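Local coordinates for uncharacterized protein TP-0789 domain-containing protein (Nitrosomonas europaea ATCC 19718, PDB 3BUU) that is of unknown function but belongs to the LolA superfamily, and so may carry lipoproteins or other lipid-bearing cargo in the cell envelope, at residues Ser11-Ala16 with Ala109-Asp114. Sequence-based numbering, arbitrary orientation.
Sequences SILEKA and ANFTGD
Leu13 of helix 9-20 reaches across to Phe111 and Thr112 in the loop that leads into strand 115-125. Its branched end does most of the touching. Leu13 CD1 lies 3.7 Å from CB of Phe111 and approaches the Phe111 ring obliquely, with Leu13 CD1 4.1 Å from Phe111 CD2. The two side chains cross at about a right angle. Leu13 CD2 is the branch turned to Thr112, 3.7 Å from Thr112 OG1 and 3.9 Å from the backbone N of Thr112. Leu13 CG sits anti to the backbone N (chi1 -170°), which carries both methyls out from the helix to the loop. Leu13 CG itself comes within 3.7 Å of OG1 of Thr112. No hydrogen bond joins Ser11-Ala16 to Ala109-Asp114, so these touches are van der Waals contacts.

In the LolA fold, antiparallel strands form an unclosed beta barrel, with helices and loops against its concave side. Here the helix and the loop share one stretch of that wall: Leu13 and Phe111 both rest on Leu135 of strand 128-137 and Leu149 of strand 146-152. Replacing Leu13 with an alanine would probably open a gap beside Phe111 CB and leave the Phe111 ring less firmly held against Leu135 and Leu149.

Polar bonds just beyond the apolar patch set the loop in place. Asp17, one helical turn after Leu13, takes the backbone N of Phe111 on OD1 and pairs through OD2 with OG1 of Thr112. The hydroxyl beside Leu13 is therefore satisfied. Further out, the loop turns back through a 3.0 Å bond from Asp114 N to Phe111 O, and the Asp114 carboxylate forms salt bridges with Arg76 and Arg108.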
loop_
_atom_site.group_PDB
_atom_site.type_symbol
_atom_site.label_atom_id
_atom_site.label_comp_id
_atom_site.label_asym_id
_atom_site.label_seq_id
_atom_site.Cartn_x
_atom_site.Cartn_y
_atom_site.Cartn_z
ATOM N N SER A 11 14.308 7.342 11.499
ATOM C CA SER A 11 13.251 8.006 12.262
ATOM C C SER A 11 12.283 8.758 11.376
ATOM O O SER A 11 11.099 8.782 11.659
ATOM C CB SER A 11 13.796 8.857 13.402
ATOM O OG SER A 11 14.397 10.038 12.942
ATOM N N ILE A 12 12.776 9.346 10.284
ATOM C CA ILE A 12 11.922 10.027 9.330
ATOM C C ILE A 12 10.933 9.012 8.743
ATOM O O ILE A 12 9.735 9.267 8.658
ATOM C CB ILE A 12 12.746 10.696 8.209
ATOM C CG1 ILE A 12 13.615 11.830 8.779
ATOM C CG2 ILE A 12 11.829 11.269 7.144
ATOM C CD1 ILE A 12 14.682 12.261 7.783
ATOM N N LEU A 13 11.445 7.863 8.318
ATOM C CA LEU A 13 10.578 6.849 7.731
ATOM C C LEU A 13 9.554 6.349 8.742
ATOM O O LEU A 13 8.397 6.135 8.386
ATOM C CB LEU A 13 11.419 5.684 7.197
ATOM C CG LEU A 13 10.613 4.700 6.366
ATOM C CD1 LEU A 13 9.976 5.324 5.152
ATOM C CD2 LEU A 13 11.541 3.498 6.010
ATOM N N GLU A 14 9.990 6.134 9.979
ATOM C CA GLU A 14 9.073 5.704 11.045
ATOM C C GLU A 14 7.945 6.696 11.245
ATOM O O GLU A 14 6.776 6.330 11.406
ATOM C CB GLU A 14 9.839 5.561 12.374
ATOM C CG GLU A 14 10.582 4.247 12.518
ATOM C CD GLU A 14 11.658 4.220 13.597
ATOM O OE1 GLU A 14 12.058 5.274 14.143
ATOM O OE2 GLU A 14 12.139 3.101 13.875
ATOM N N LYS A 15 8.311 7.971 11.261
ATOM C CA LYS A 15 7.334 9.031 11.468
ATOM C C LYS A 15 6.360 9.112 10.325
ATOM O O LYS A 15 5.148 9.291 10.548
ATOM C CB LYS A 15 7.989 10.373 11.767
ATOM C CG LYS A 15 8.710 10.363 13.108
ATOM C CD LYS A 15 9.600 11.536 13.390
ATOM C CE LYS A 15 10.343 11.308 14.716
ATOM N NZ LYS A 15 9.392 11.168 15.852
ATOM N N ALA A 16 6.849 8.986 9.104
ATOM C CA ALA A 16 5.949 8.976 7.949
ATOM C C ALA A 16 5.014 7.748 7.983
ATOM O O ALA A 16 3.800 7.860 7.723
ATOM C CB ALA A 16 6.762 9.046 6.662
ATOM N N ALA A 109 1.583 -2.707 5.501
ATOM C CA ALA A 109 1.223 -1.555 6.311
ATOM C C ALA A 109 2.262 -0.458 6.199
ATOM O O ALA A 109 1.921 0.730 6.162
ATOM C CB ALA A 109 1.061 -1.968 7.768
ATOM N N ASN A 110 3.528 -0.860 6.150
ATOM C CA ASN A 110 4.619 0.077 6.460
ATOM C C ASN A 110 5.777 -0.071 5.541
ATOM O O ASN A 110 6.030 -1.182 5.066
ATOM C CB ASN A 110 5.070 -0.175 7.888
ATOM C CG ASN A 110 3.937 0.116 8.877
ATOM O OD1 ASN A 110 3.385 1.198 8.824
ATOM N ND2 ASN A 110 3.537 -0.849 9.696
ATOM N N PHE A 111 6.516 1.009 5.282
ATOM C CA PHE A 111 7.793 0.874 4.592
ATOM C C PHE A 111 8.873 0.322 5.530
ATOM O O PHE A 111 9.732 -0.452 5.091
ATOM C CB PHE A 111 8.250 2.230 4.072
ATOM C CG PHE A 111 7.426 2.769 2.939
ATOM C CD1 PHE A 111 7.365 2.118 1.708
ATOM C CD2 PHE A 111 6.738 3.956 3.114
ATOM C CE1 PHE A 111 6.588 2.665 0.654
ATOM C CE2 PHE A 111 6.011 4.503 2.057
ATOM C CZ PHE A 111 5.937 3.836 0.837
ATOM N N THR A 112 8.871 0.746 6.790
ATOM C CA THR A 112 9.877 0.278 7.759
ATOM C C THR A 112 9.843 -1.233 7.808
ATOM O O THR A 112 8.761 -1.837 7.862
ATOM C CB THR A 112 9.618 0.879 9.125
ATOM O OG1 THR A 112 9.788 2.296 9.069
ATOM C CG2 THR A 112 10.590 0.351 10.180
ATOM N N GLY A 113 11.032 -1.835 7.774
ATOM C CA GLY A 113 11.190 -3.288 7.818
ATOM C C GLY A 113 11.351 -3.914 6.439
ATOM O O GLY A 113 11.932 -4.989 6.294
ATOM N N ASP A 114 10.809 -3.266 5.415
ATOM C CA ASP A 114 10.912 -3.774 4.043
ATOM C C ASP A 114 12.009 -3.087 3.237
ATOM O O ASP A 114 12.426 -3.587 2.209
ATOM C CB ASP A 114 9.585 -3.581 3.295
ATOM C CG ASP A 114 8.529 -4.607 3.628
ATOM O OD1 ASP A 114 8.828 -5.518 4.460
ATOM O OD2 ASP A 114 7.406 -4.498 3.029
#